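Local structure of pectinesterase 1 (Solanum lycopersicum, 1XG2) at residues 78-83 with 135-140; 184-187 with 192-195. The protein removes methyl esters from pectin in the plant cell wall and may ready fruit walls for softening during ripening, this chain being its pectinesterase domain. All coordinates share one frame; numbering follows the deposited sequence.

How the contacts relate
Both contacts belong to the right-handed parallel beta-helix of the pectinesterase domain, with centres about 13 Å apart and nearest atoms about 6 Å apart, so they do not touch. Asn158 links them: its backbone bonds to His137 of contact 1, and its side chain bonds to Thr193 of contact 2. Contact 1 lies at the catalytic cleft, where the side chain of Thr79 is about 3 Å from those of both Gln109 and Asp132, the predicted proton donor. Contact 2 stands further off; the side chain of Gln184 is about 7 Å from that of Trp223, a probable substrate-binding residue. The inhibitor chain reaches residues of both contacts.

Contact 1 (78-83 with 135-140); sequences TTFRSA and YAHSQR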
loop_
_atom_site.group_PDB
_atom_site.type_symbol
_atom_site.label_atom_id
_atom_site.label_comp_id
_atom_site.label_asym_id
_atom_site.label_seq_id
_atom_site.Cartn_x
_atom_site.Cartn_y
_atom_site.Cartn_z
ATOM N N THR A 78 -7.043 4.762 14.411
ATOM C CA THR A 78 -5.920 4.004 13.877
ATOM C C THR A 78 -5.442 4.721 12.621
ATOM O O THR A 78 -6.191 5.481 11.988
ATOM C CB THR A 78 -6.283 2.563 13.507
ATOM O OG1 THR A 78 -7.221 2.562 12.430
ATOM C CG2 THR A 78 -6.991 1.841 14.652
ATOM N N THR A 79 -4.190 4.475 12.276
ATOM C CA THR A 79 -3.621 4.951 11.033
ATOM C C THR A 79 -4.492 4.529 9.858
ATOM O O THR A 79 -4.846 5.347 9.028
ATOM C CB THR A 79 -2.183 4.396 10.890
ATOM O OG1 THR A 79 -1.380 4.832 12.008
ATOM C CG2 THR A 79 -1.489 4.976 9.660
ATOM N N PHE A 80 -4.858 3.250 9.818
ATOM C CA PHE A 80 -5.631 2.678 8.723
ATOM C C PHE A 80 -6.951 3.421 8.521
ATOM O O PHE A 80 -7.326 3.710 7.398
ATOM C CB PHE A 80 -5.859 1.172 8.993
ATOM C CG PHE A 80 -6.592 0.440 7.899
ATOM C CD1 PHE A 80 -7.959 0.240 7.972
ATOM C CD2 PHE A 80 -5.901 -0.108 6.829
ATOM C CE1 PHE A 80 -8.635 -0.467 6.974
ATOM C CE2 PHE A 80 -6.561 -0.815 5.829
ATOM C CZ PHE A 80 -7.932 -0.995 5.898
ATOM N N ARG A 81 -7.636 3.749 9.614
ATOM C CA ARG A 81 -8.956 4.392 9.548
ATOM C C ARG A 81 -8.901 5.935 9.611
ATOM O O ARG A 81 -9.949 6.579 9.677
ATOM C CB ARG A 81 -9.865 3.861 10.668
ATOM C CG ARG A 81 -10.439 2.495 10.427
ATOM C CD ARG A 81 -11.405 2.054 11.536
ATOM N NE ARG A 81 -12.712 2.707 11.378
ATOM C CZ ARG A 81 -13.610 2.903 12.351
ATOM N NH1 ARG A 81 -13.385 2.495 13.600
ATOM N NH2 ARG A 81 -14.753 3.524 12.067
ATOM N N SER A 82 -7.699 6.508 9.594
ATOM C CA SER A 82 -7.508 7.962 9.618
ATOM C C SER A 82 -7.654 8.626 8.237
ATOM O O SER A 82 -7.766 9.849 8.147
ATOM C CB SER A 82 -6.137 8.337 10.215
ATOM O OG SER A 82 -5.043 8.053 9.334
ATOM N N ALA A 83 -7.669 7.822 7.175
ATOM C CA ALA A 83 -7.694 8.345 5.801
ATOM C C ALA A 83 -8.902 9.244 5.516
ATOM O O ALA A 83 -10.032 8.876 5.783
ATOM C CB ALA A 83 -7.677 7.196 4.815
ATOM N N TYR A 135 -0.964 6.259 2.241
ATOM C CA TYR A 135 -0.941 4.858 2.626
ATOM C C TYR A 135 -1.237 4.007 1.398
ATOM O O TYR A 135 -2.395 3.657 1.133
ATOM C CB TYR A 135 -2.008 4.617 3.712
ATOM C CG TYR A 135 -1.824 3.414 4.614
ATOM C CD1 TYR A 135 -0.908 2.411 4.335
ATOM C CD2 TYR A 135 -2.571 3.312 5.788
ATOM C CE1 TYR A 135 -0.749 1.323 5.191
ATOM C CE2 TYR A 135 -2.422 2.248 6.643
ATOM C CZ TYR A 135 -1.520 1.255 6.353
ATOM O OH TYR A 135 -1.404 0.207 7.237
ATOM N N ALA A 136 -0.184 3.717 0.636
ATOM C CA ALA A 136 -0.256 2.802 -0.480
ATOM C C ALA A 136 -0.134 1.423 0.136
ATOM O O ALA A 136 0.959 0.857 0.219
ATOM C CB ALA A 136 0.867 3.080 -1.465
ATOM N N HIS A 137 -1.285 0.926 0.585
ATOM C CA HIS A 137 -1.407 -0.169 1.543
ATOM C C HIS A 137 -1.047 -1.527 0.938
ATOM O O HIS A 137 -0.227 -2.273 1.475
ATOM C CB HIS A 137 -2.834 -0.190 2.113
ATOM C CG HIS A 137 -3.086 -1.294 3.087
ATOM N ND1 HIS A 137 -3.210 -2.607 2.703
ATOM C CD2 HIS A 137 -3.244 -1.281 4.431
ATOM C CE1 HIS A 137 -3.400 -3.362 3.772
ATOM N NE2 HIS A 137 -3.429 -2.582 4.835
ATOM N N SER A 138 -1.664 -1.838 -0.189
ATOM C CA SER A 138 -1.536 -3.158 -0.788
ATOM C C SER A 138 -2.060 -3.096 -2.192
ATOM O O SER A 138 -2.660 -2.093 -2.596
ATOM C CB SER A 138 -2.308 -4.205 0.024
ATOM O OG SER A 138 -3.646 -3.798 0.237
ATOM N N GLN A 139 -1.836 -4.183 -2.920
ATOM C CA GLN A 139 -2.234 -4.350 -4.318
ATOM C C GLN A 139 -1.392 -3.488 -5.253
ATOM O O GLN A 139 -0.447 -2.826 -4.822
ATOM C CB GLN A 139 -3.745 -4.124 -4.546
ATOM C CG GLN A 139 -4.691 -4.762 -3.532
ATOM C CD GLN A 139 -4.832 -6.282 -3.662
ATOM O OE1 GLN A 139 -3.952 -6.951 -4.190
ATOM N NE2 GLN A 139 -5.929 -6.822 -3.141
ATOM N N ARG A 140 -1.705 -3.548 -6.548
ATOM C CA ARG A 140 -0.908 -2.870 -7.572
ATOM C C ARG A 140 -1.486 -1.490 -7.876
ATOM O O ARG A 140 -2.673 -1.359 -8.188
ATOM C CB ARG A 140 -0.831 -3.690 -8.857
ATOM C CG ARG A 140 0.015 -4.943 -8.735
ATOM C CD ARG A 140 -0.176 -5.948 -9.861
ATOM N NE ARG A 140 -1.520 -6.507 -9.885
ATOM C CZ ARG A 140 -1.892 -7.620 -10.542
ATOM N NH1 ARG A 140 -1.023 -8.329 -11.249
ATOM N NH2 ARG A 140 -3.142 -8.025 -10.468
#
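Phe80 and Tyr135 mark the nearest backbone approach, their CA atoms 8.0 Å apart, where a compact turn at 78-83 packs beside strand 134-136. In this right-handed parallel beta-helix the turn belongs to the loop joining strands 65-69 and 85-87, and side chains bridge the gap without a hydrogen bond. Tyr135 brings its ring edge up to the turn, with CE2 3.8 Å from Phe80 CA. Thr79 CG2 is 4.2 Å from Tyr135 CE2, the two side chains crossing at about a right angle. Thr79 itself, a substrate-binding residue by similarity, also touches Gln109 and Asp132.

With CG anti to the backbone N (chi1 -177°), Phe80 carries its ring out of the turn to His137, whose CD2 sits at the phenyl edge 3.6 Å from Phe80 CE2. Arg114 makes a cation-pi contact with this phenyl ring and also bonds to Phe80 O. The turn is fastened internally: Thr78 OG1 accepts from Arg81 N in an ST motif, and Thr79 O receives both the N and the OG of Ser82. The imidazole is gripped at both nitrogens, NE2 by Thr114 of the inhibitor chain and ND1 by Ser138 OG, which lies in the His137 ring plane, 2.8 Å from ND1.

Contact 2 (184-187 with 192-195); sequences QGRT and ATGT
Gln184 lies along Thr195, the two side chains running past each other in opposite directions. Their closest touch is made by the aliphatic part of the glutamine, with CG 3.6 Å from Thr195 OG1. A bend at chi2 (-72°) then turns the Gln184 amide over the backbone of the other segment, leaving its carbon CD 3.9 Å from Gly194 CA. At the backbone angles of Gly194 a side chain would be jammed against the carbonyl O of Thr193, which is reason enough for a glycine at this position. Cut back to an alanine, Gln184 would keep only CB, and the loss of CG and the amide would probably leave a gap over Gly194 CA and take away the packing against Thr195 OG1.

These residues frame a turn of the parallel beta-helix, where the chain leaves strand 179-184 in one sheet and enters strand 194-198 in another. The two segments come equally near at Gln184 with Thr195 and at Arg186 with Thr193, each pair having its CA atoms 6.7 Å apart.

Arg186 meets Thr193 with its methylenes: CG is 3.5 Å and CD 3.3 Å from Thr193 OG1. The chain runs extended through its first two torsions before chi3 (78°) bends the guanidinium aside, to partners outside the two segments: NE bonds to Tyr226 O and NH1 to Gln191 O. Two anchors therefore fix the charged end while its stem packs on the threonine. Thr193 has polar partners of its own. Its OG1, set between the backbone N and the carbonyl carbon, bonds to Asn158 OD1 as well as lying against the arginine stem, and Thr193 O accepts from NH2 of Arg228 on the adjacent strand 228-232.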
loop_
_atom_site.group_PDB
_atom_site.type_symbol
_atom_site.label_atom_id
_atom_site.label_comp_id
_atom_site.label_asym_id
_atom_site.label_seq_id
_atom_site.Cartn_x
_atom_site.Cartn_y
_atom_site.Cartn_z
ATOM N N GLN A 184 8.673 1.838 3.490
ATOM C CA GLN A 184 8.112 0.687 2.783
ATOM C C GLN A 184 8.045 -0.489 3.759
ATOM O O GLN A 184 9.016 -0.787 4.428
ATOM C CB GLN A 184 8.966 0.367 1.557
ATOM C CG GLN A 184 8.198 -0.297 0.415
ATOM C CD GLN A 184 7.817 -1.734 0.720
ATOM O OE1 GLN A 184 6.747 -2.218 0.294
ATOM N NE2 GLN A 184 8.669 -2.419 1.459
ATOM N N GLY A 185 6.899 -1.148 3.814
ATOM C CA GLY A 185 6.594 -2.113 4.852
ATOM C C GLY A 185 6.450 -3.561 4.401
ATOM O O GLY A 185 5.552 -4.258 4.889
ATOM N N ARG A 186 7.304 -4.025 3.488
ATOM C CA ARG A 186 7.330 -5.438 3.109
ATOM C C ARG A 186 7.957 -6.272 4.224
ATOM O O ARG A 186 9.119 -6.091 4.573
ATOM C CB ARG A 186 8.096 -5.678 1.799
ATOM C CG ARG A 186 8.027 -7.133 1.326
ATOM C CD ARG A 186 8.632 -7.403 -0.035
ATOM N NE ARG A 186 10.091 -7.452 0.046
ATOM C CZ ARG A 186 10.895 -8.187 -0.720
ATOM N NH1 ARG A 186 10.417 -8.957 -1.682
ATOM N NH2 ARG A 186 12.209 -8.153 -0.515
ATOM N N THR A 187 7.163 -7.195 4.750
ATOM C CA THR A 187 7.491 -7.979 5.928
ATOM C C THR A 187 8.170 -9.294 5.555
ATOM O O THR A 187 8.883 -9.886 6.360
ATOM C CB THR A 187 6.167 -8.256 6.678
ATOM O OG1 THR A 187 5.699 -7.029 7.271
ATOM C CG2 THR A 187 6.357 -9.189 7.842
ATOM N N ALA A 192 5.748 -10.081 -3.597
ATOM C CA ALA A 192 6.229 -9.328 -4.770
ATOM C C ALA A 192 5.759 -7.868 -4.722
ATOM O O ALA A 192 5.064 -7.360 -5.623
ATOM C CB ALA A 192 5.797 -9.985 -6.048
ATOM N N THR A 193 6.173 -7.183 -3.670
ATOM C CA THR A 193 5.749 -5.816 -3.429
ATOM C C THR A 193 6.959 -4.927 -3.287
ATOM O O THR A 193 8.094 -5.401 -3.184
ATOM C CB THR A 193 4.917 -5.750 -2.163
ATOM O OG1 THR A 193 5.646 -6.347 -1.085
ATOM C CG2 THR A 193 3.664 -6.597 -2.295
ATOM N N GLY A 194 6.698 -3.631 -3.246
ATOM C CA GLY A 194 7.734 -2.635 -3.087
ATOM C C GLY A 194 7.338 -1.322 -3.710
ATOM O O GLY A 194 6.358 -1.234 -4.435
ATOM N N THR A 195 8.132 -0.297 -3.440
ATOM C CA THR A 195 7.873 1.039 -3.946
ATOM C C THR A 195 8.946 1.424 -4.948
ATOM O O THR A 195 10.127 1.379 -4.663
ATOM C CB THR A 195 7.859 2.028 -2.790
ATOM O OG1 THR A 195 6.678 1.830 -2.003
ATOM C CG2 THR A 195 7.779 3.468 -3.286
#